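Local coordinates for protein LP04448p (Drosophila melanogaster, PDB 2QK2) that probably binds tubulin through this TOG domain, as a member of the XMAP215/Dis1 family of proteins that track growing microtubule plus ends, at residues A124-T129 with A154-R159; V182-L185 with T191-D194. All blocks are in the same frame, centred on the assembly; numbering follows the deposited sequence.

Interaction 1: A124-T129 with A154-R159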
ATOM      1  N   ALA A 124       0.708  -5.049   0.268  1.00 21.96           N
ATOM      2  CA  ALA A 124       1.501  -6.189  -0.173  1.00 21.72           C
ATOM      3  C   ALA A 124       2.819  -5.693  -0.759  1.00 22.39           C
ATOM      4  O   ALA A 124       3.867  -6.291  -0.551  1.00 23.43           O
ATOM      5  CB  ALA A 124       0.723  -7.000  -1.214  1.00 20.71           C
ATOM      6  N   ILE A 125       2.764  -4.581  -1.478  1.00 22.40           N
ATOM      7  CA  ILE A 125       3.957  -4.017  -2.085  1.00 21.54           C
ATOM      8  C   ILE A 125       4.921  -3.483  -1.028  1.00 23.08           C
ATOM      9  O   ILE A 125       6.144  -3.621  -1.160  1.00 21.40           O
ATOM     10  CB  ILE A 125       3.577  -2.904  -3.083  1.00 20.95           C
ATOM     11  CG1 ILE A 125       2.816  -3.528  -4.260  1.00 20.89           C
ATOM     12  CG2 ILE A 125       4.828  -2.170  -3.566  1.00 23.21           C
ATOM     13  CD1 ILE A 125       2.422  -2.548  -5.339  1.00 18.96           C
ATOM     14  N   TYR A 126       4.374  -2.893   0.033  1.00 22.37           N
ATOM     15  CA  TYR A 126       5.209  -2.360   1.108  1.00 22.37           C
ATOM     16  C   TYR A 126       6.121  -3.438   1.691  1.00 22.63           C
ATOM     17  O   TYR A 126       7.281  -3.179   2.010  1.00 22.64           O
ATOM     18  CB  TYR A 126       4.342  -1.782   2.232  1.00 22.06           C
ATOM     19  CG  TYR A 126       5.162  -1.306   3.410  1.00 23.71           C
ATOM     20  CD1 TYR A 126       6.004  -0.202   3.290  1.00 25.26           C
ATOM     21  CD2 TYR A 126       5.139  -1.992   4.627  1.00 24.10           C
ATOM     22  CE1 TYR A 126       6.815   0.210   4.348  1.00 25.79           C
ATOM     23  CE2 TYR A 126       5.947  -1.587   5.699  1.00 24.63           C
ATOM     24  CZ  TYR A 126       6.783  -0.486   5.547  1.00 27.13           C
ATOM     25  OH  TYR A 126       7.613  -0.086   6.578  1.00 29.32           O
ATOM     26  N   ALA A 127       5.582  -4.644   1.826  1.00 24.15           N
ATOM     27  CA  ALA A 127       6.317  -5.775   2.373  1.00 26.57           C
ATOM     28  C   ALA A 127       7.621  -6.057   1.628  1.00 28.62           C
ATOM     29  O   ALA A 127       8.550  -6.640   2.194  1.00 30.88           O
ATOM     30  CB  ALA A 127       5.427  -7.019   2.361  1.00 24.47           C
ATOM     31  N   SER A 128       7.697  -5.635   0.369  1.00 28.07           N
ATOM     32  CA  SER A 128       8.889  -5.863  -0.446  1.00 26.48           C
ATOM     33  C   SER A 128       9.842  -4.680  -0.429  1.00 27.03           C
ATOM     34  O   SER A 128      10.907  -4.732  -1.037  1.00 29.57           O
ATOM     35  CB  SER A 128       8.491  -6.141  -1.895  1.00 26.82           C
ATOM     36  OG  SER A 128       8.102  -4.940  -2.551  1.00 25.43           O
ATOM     37  N   THR A 129       9.469  -3.606   0.253  1.00 26.38           N
ATOM     38  CA  THR A 129      10.321  -2.425   0.287  1.00 26.24           C
ATOM     39  C   THR A 129      10.368  -1.849   1.709  1.00 26.90           C
ATOM     40  O   THR A 129      10.279  -2.609   2.675  1.00 28.14           O
ATOM     41  CB  THR A 129       9.810  -1.392  -0.762  1.00 24.95           C
ATOM     42  OG1 THR A 129      10.677  -0.253  -0.798  1.00 27.44           O
ATOM     43  CG2 THR A 129       8.386  -0.960  -0.446  1.00 25.37           C
ATOM     44  N   ALA A 154      -2.107   8.461   5.171  1.00 20.29           N
ATOM     45  CA  ALA A 154      -1.834   8.369   6.604  1.00 19.13           C
ATOM     46  C   ALA A 154      -2.198   6.986   7.126  1.00 18.72           C
ATOM     47  O   ALA A 154      -1.494   6.430   7.961  1.00 21.12           O
ATOM     48  CB  ALA A 154      -2.622   9.441   7.371  1.00 19.75           C
ATOM     49  N   LEU A 155      -3.306   6.433   6.643  1.00 19.21           N
ATOM     50  CA  LEU A 155      -3.733   5.104   7.077  1.00 18.57           C
ATOM     51  C   LEU A 155      -2.750   4.050   6.560  1.00 20.86           C
ATOM     52  O   LEU A 155      -2.490   3.040   7.228  1.00 21.19           O
ATOM     53  CB  LEU A 155      -5.145   4.810   6.575  1.00 18.70           C
ATOM     54  CG  LEU A 155      -6.257   5.651   7.230  1.00 21.44           C
ATOM     55  CD1 LEU A 155      -7.593   5.344   6.561  1.00 20.24           C
ATOM     56  CD2 LEU A 155      -6.321   5.347   8.732  1.00 19.49           C
ATOM     57  N   PHE A 156      -2.212   4.284   5.368  1.00 20.34           N
ATOM     58  CA  PHE A 156      -1.227   3.362   4.795  1.00 21.39           C
ATOM     59  C   PHE A 156      -0.009   3.319   5.727  1.00 19.41           C
ATOM     60  O   PHE A 156       0.528   2.256   6.022  1.00 21.49           O
ATOM     61  CB  PHE A 156      -0.800   3.833   3.400  1.00 19.55           C
ATOM     62  CG  PHE A 156       0.510   3.244   2.936  1.00 20.46           C
ATOM     63  CD1 PHE A 156       0.646   1.873   2.758  1.00 19.56           C
ATOM     64  CD2 PHE A 156       1.605   4.066   2.690  1.00 21.75           C
ATOM     65  CE1 PHE A 156       1.860   1.324   2.338  1.00 22.36           C
ATOM     66  CE2 PHE A 156       2.825   3.530   2.270  1.00 23.84           C
ATOM     67  CZ  PHE A 156       2.949   2.156   2.094  1.00 22.01           C
ATOM     68  N   ILE A 157       0.420   4.490   6.187  1.00 21.50           N
ATOM     69  CA  ILE A 157       1.557   4.588   7.101  1.00 20.88           C
ATOM     70  C   ILE A 157       1.273   3.832   8.406  1.00 23.32           C
ATOM     71  O   ILE A 157       2.142   3.124   8.934  1.00 22.12           O
ATOM     72  CB  ILE A 157       1.876   6.071   7.403  1.00 21.42           C
ATOM     73  CG1 ILE A 157       2.378   6.755   6.122  1.00 17.57           C
ATOM     74  CG2 ILE A 157       2.909   6.182   8.515  1.00 19.35           C
ATOM     75  CD1 ILE A 157       2.564   8.254   6.254  1.00 18.96           C
ATOM     76  N   ALA A 158       0.052   3.968   8.917  1.00 22.88           N
ATOM     77  CA  ALA A 158      -0.337   3.288  10.149  1.00 24.28           C
ATOM     78  C   ALA A 158      -0.232   1.772   9.987  1.00 24.84           C
ATOM     79  O   ALA A 158       0.391   1.094  10.807  1.00 24.81           O
ATOM     80  CB  ALA A 158      -1.768   3.675  10.540  1.00 22.47           C
ATOM     81  N   ARG A 159      -0.849   1.235   8.936  1.00 23.78           N
ATOM     82  CA  ARG A 159      -0.797  -0.204   8.705  1.00 23.21           C
ATOM     83  C   ARG A 159       0.646  -0.648   8.462  1.00 23.47           C
ATOM     84  O   ARG A 159       1.084  -1.678   8.978  1.00 24.77           O
ATOM     85  CB  ARG A 159      -1.678  -0.591   7.514  1.00 23.15           C
ATOM     86  CG  ARG A 159      -3.164  -0.288   7.705  1.00 24.23           C
ATOM     87  CD  ARG A 159      -4.025  -0.976   6.634  1.00 23.20           C
ATOM     88  NE  ARG A 159      -3.604  -0.637   5.275  1.00 22.16           N
ATOM     89  CZ  ARG A 159      -3.924   0.484   4.630  1.00 24.15           C
ATOM     90  NH1 ARG A 159      -4.687   1.407   5.208  1.00 20.17           N
ATOM     91  NH2 ARG A 159      -3.465   0.686   3.399  1.00 21.31           N
TER
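The phenyl ring of Phe156 turns its edge toward the face of the Tyr126 ring, an offset edge-to-face pair whose planes stand at 87° and whose centroids lie 5.9 Å apart. The offset slides Phe156 toward the root of the tyrosine: Phe156 CE1 comes to 4.0 Å from Tyr126 CB, which sits at the phenyl edge near the ring plane, while Phe156 CZ reaches Tyr126 CD1 at the same distance, 4.0 Å. Farther back, the guanidinium of Arg159 lays one face against Phe156 CA, 3.5 Å above the plane and toward its rim, and its NE forms a salt bridge with Asp123. In both aromatic residues CG stands anti to the backbone N (chi1 176° in Tyr126, 160° in Phe156), which lets the rings bridge backbones whose nearest CA atoms, those of Tyr126 and Phe156, are 9.4 Å apart.

A type I turn runs from Tyr126 to Thr129. Ile125 O is gripped twice there, by Ser128 N at 3.0 Å and by Ser128 OG at 2.7 Å, the hydroxyl lying in the carbonyl plane on a lone pair. The aromatic pair joins helix 112-126 to helix 147-161, across the intervening helix 131-141, inside the helical array of the TOG domain; Phe156 also packs on Ile122, and Ile125 reaches helix 93-105.

Between the two segments the attraction is therefore apolar and dispersive, with only partial edge-to-face character because of the offset, while the phenol OH of Tyr126 is satisfied separately by Thr164.

Interaction 2: V182-L185 with T191-D194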
ATOM      1  N   VAL A 182       1.900  15.554  11.491  1.00 25.47           N
ATOM      2  CA  VAL A 182       1.350  16.560  12.398  1.00 28.48           C
ATOM      3  C   VAL A 182       0.679  17.630  11.543  1.00 30.66           C
ATOM      4  O   VAL A 182      -0.343  18.209  11.923  1.00 31.27           O
ATOM      5  CB  VAL A 182       2.448  17.208  13.268  1.00 29.15           C
ATOM      6  CG1 VAL A 182       1.896  18.437  13.990  1.00 28.35           C
ATOM      7  CG2 VAL A 182       2.952  16.200  14.281  1.00 28.32           C
ATOM      8  N   LYS A 183       1.251  17.867  10.369  1.00 30.46           N
ATOM      9  CA  LYS A 183       0.707  18.851   9.448  1.00 33.24           C
ATOM     10  C   LYS A 183      -0.703  18.436   9.009  1.00 32.29           C
ATOM     11  O   LYS A 183      -1.633  19.237   9.053  1.00 33.36           O
ATOM     12  CB  LYS A 183       1.631  18.979   8.240  1.00 36.81           C
ATOM     13  CG  LYS A 183       1.490  20.275   7.466  1.00 41.89           C
ATOM     14  CD  LYS A 183       2.665  20.437   6.518  1.00 46.00           C
ATOM     15  CE  LYS A 183       3.982  20.401   7.293  1.00 50.12           C
ATOM     16  NZ  LYS A 183       5.169  20.213   6.409  1.00 51.44           N
ATOM     17  N   THR A 184      -0.873  17.186   8.597  1.00 30.37           N
ATOM     18  CA  THR A 184      -2.193  16.738   8.174  1.00 29.57           C
ATOM     19  C   THR A 184      -3.109  16.573   9.388  1.00 29.96           C
ATOM     20  O   THR A 184      -4.334  16.643   9.268  1.00 30.47           O
ATOM     21  CB  THR A 184      -2.124  15.408   7.362  1.00 29.52           C
ATOM     22  OG1 THR A 184      -1.407  14.412   8.101  1.00 27.74           O
ATOM     23  CG2 THR A 184      -1.428  15.642   6.025  1.00 27.78           C
ATOM     24  N   LEU A 185      -2.513  16.365  10.558  1.00 29.54           N
ATOM     25  CA  LEU A 185      -3.291  16.218  11.786  1.00 30.89           C
ATOM     26  C   LEU A 185      -4.023  17.527  12.071  1.00 33.10           C
ATOM     27  O   LEU A 185      -5.134  17.532  12.606  1.00 32.79           O
ATOM     28  CB  LEU A 185      -2.374  15.889  12.968  1.00 29.22           C
ATOM     29  CG  LEU A 185      -3.018  15.849  14.359  1.00 28.84           C
ATOM     30  CD1 LEU A 185      -3.962  14.653  14.472  1.00 26.83           C
ATOM     31  CD2 LEU A 185      -1.925  15.767  15.418  1.00 27.67           C
ATOM     32  N   THR A 191     -11.675  13.428   8.772  1.00 34.75           N
ATOM     33  CA  THR A 191     -11.139  12.115   8.430  1.00 32.69           C
ATOM     34  C   THR A 191      -9.617  12.151   8.332  1.00 29.72           C
ATOM     35  O   THR A 191      -8.932  11.280   8.871  1.00 29.64           O
ATOM     36  CB  THR A 191     -11.714  11.606   7.098  1.00 34.46           C
ATOM     37  OG1 THR A 191     -13.146  11.636   7.157  1.00 37.76           O
ATOM     38  CG2 THR A 191     -11.261  10.167   6.837  1.00 33.31           C
ATOM     39  N   VAL A 192      -9.090  13.155   7.643  1.00 27.47           N
ATOM     40  CA  VAL A 192      -7.645  13.291   7.499  1.00 27.17           C
ATOM     41  C   VAL A 192      -7.012  13.383   8.885  1.00 28.95           C
ATOM     42  O   VAL A 192      -5.983  12.756   9.156  1.00 27.41           O
ATOM     43  CB  VAL A 192      -7.293  14.545   6.672  1.00 27.19           C
ATOM     44  CG1 VAL A 192      -5.776  14.757   6.635  1.00 25.81           C
ATOM     45  CG2 VAL A 192      -7.845  14.383   5.250  1.00 25.70           C
ATOM     46  N   ARG A 193      -7.645  14.151   9.771  1.00 28.29           N
ATOM     47  CA  ARG A 193      -7.146  14.300  11.132  1.00 29.83           C
ATOM     48  C   ARG A 193      -7.148  12.956  11.863  1.00 28.95           C
ATOM     49  O   ARG A 193      -6.150  12.584  12.482  1.00 28.35           O
ATOM     50  CB  ARG A 193      -7.990  15.323  11.910  1.00 33.54           C
ATOM     51  CG  ARG A 193      -7.677  15.367  13.405  1.00 40.06           C
ATOM     52  CD  ARG A 193      -8.406  16.506  14.118  1.00 46.33           C
ATOM     53  NE  ARG A 193      -9.849  16.510  13.871  1.00 52.22           N
ATOM     54  CZ  ARG A 193     -10.672  15.497  14.142  1.00 54.78           C
ATOM     55  NH1 ARG A 193     -10.208  14.376  14.676  1.00 57.03           N
ATOM     56  NH2 ARG A 193     -11.968  15.611  13.880  1.00 55.58           N
ATOM     57  N   ASP A 194      -8.260  12.229  11.791  1.00 27.37           N
ATOM     58  CA  ASP A 194      -8.341  10.931  12.459  1.00 29.35           C
ATOM     59  C   ASP A 194      -7.291   9.962  11.924  1.00 27.70           C
ATOM     60  O   ASP A 194      -6.659   9.234  12.687  1.00 27.11           O
ATOM     61  CB  ASP A 194      -9.725  10.298  12.278  1.00 32.74           C
ATOM     62  CG  ASP A 194     -10.826  11.057  13.007  1.00 38.02           C
ATOM     63  OD1 ASP A 194     -10.514  11.828  13.945  1.00 39.77           O
ATOM     64  OD2 ASP A 194     -12.007  10.868  12.643  1.00 40.39           O
TER
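Leu185 and Arg193 meet because each sends CG anti to its own backbone N (chi1 174° and 171°), and a chi2 of 69° then turns Leu185 CD1 back toward the second helix. There CD1 lies 3.6 Å from Arg193 O and 3.9 Å from Arg193 CG, the two side chains passing at a slant. The aliphatic part of the arginine in turn packs over the last carbonyl of the first segment: Arg193 CG is 3.4 Å from Leu185 O, with CB and CD of the same arginine each a little farther from that oxygen. Beyond CD the chain bends at chi3 and leads away from the first helix. Its NH1 lies within salt-bridge distance of Asp194 OD1, but the bond is weak and the placing of NH1 is less certain.

One residue earlier, Val192 points CG1 into the angle between the backbone and side chain of Thr184, 3.5 Å from Thr184 O and 3.8 Å from Thr184 CB. The contact flanks the short linker of a helical hairpin, of the kind from which HEAT-repeat domains are built: helix 171-185 ends, a short linker follows, and helix 190-207 begins beside it, bringing Leu185 CA and Arg193 CA to within 4.4 Å of each other. Asp189 OD1 accepts from Val192 N near the start of the second helix.

Thr184 OG1 is held by hydrogen bonds with Leu181 O and with Ser196 OG, so this hydroxyl ties the end of one helix to the next. Lys150 of helix 147-161 packs against both Thr184 and Val192, whereas Leu185 also touches Lys223 and Ile227 of helix 221-233.

How the interactions relate
From the N terminus, helix 112-126 runs into interaction 1, which closes a loop of 24 residues, mostly helical and including helix 131-141, when helix 147-161 returns to it. Only after that does interaction 2 open, on helix 171-185, closing a far shorter loop of five residues as helix 190-207 begins. The two are in series, neither nested nor crossed, with centres 18 Å apart and nearest atoms about 5 Å apart without touching. The centre of interaction 1 lies about 5 Å from the centre of the chain, that of interaction 2 about 19 Å from it. Helix 147-161 links them: Ala154 and Leu155 touch Ser195, and Lys150 packs on segments 182-185 and 191-194.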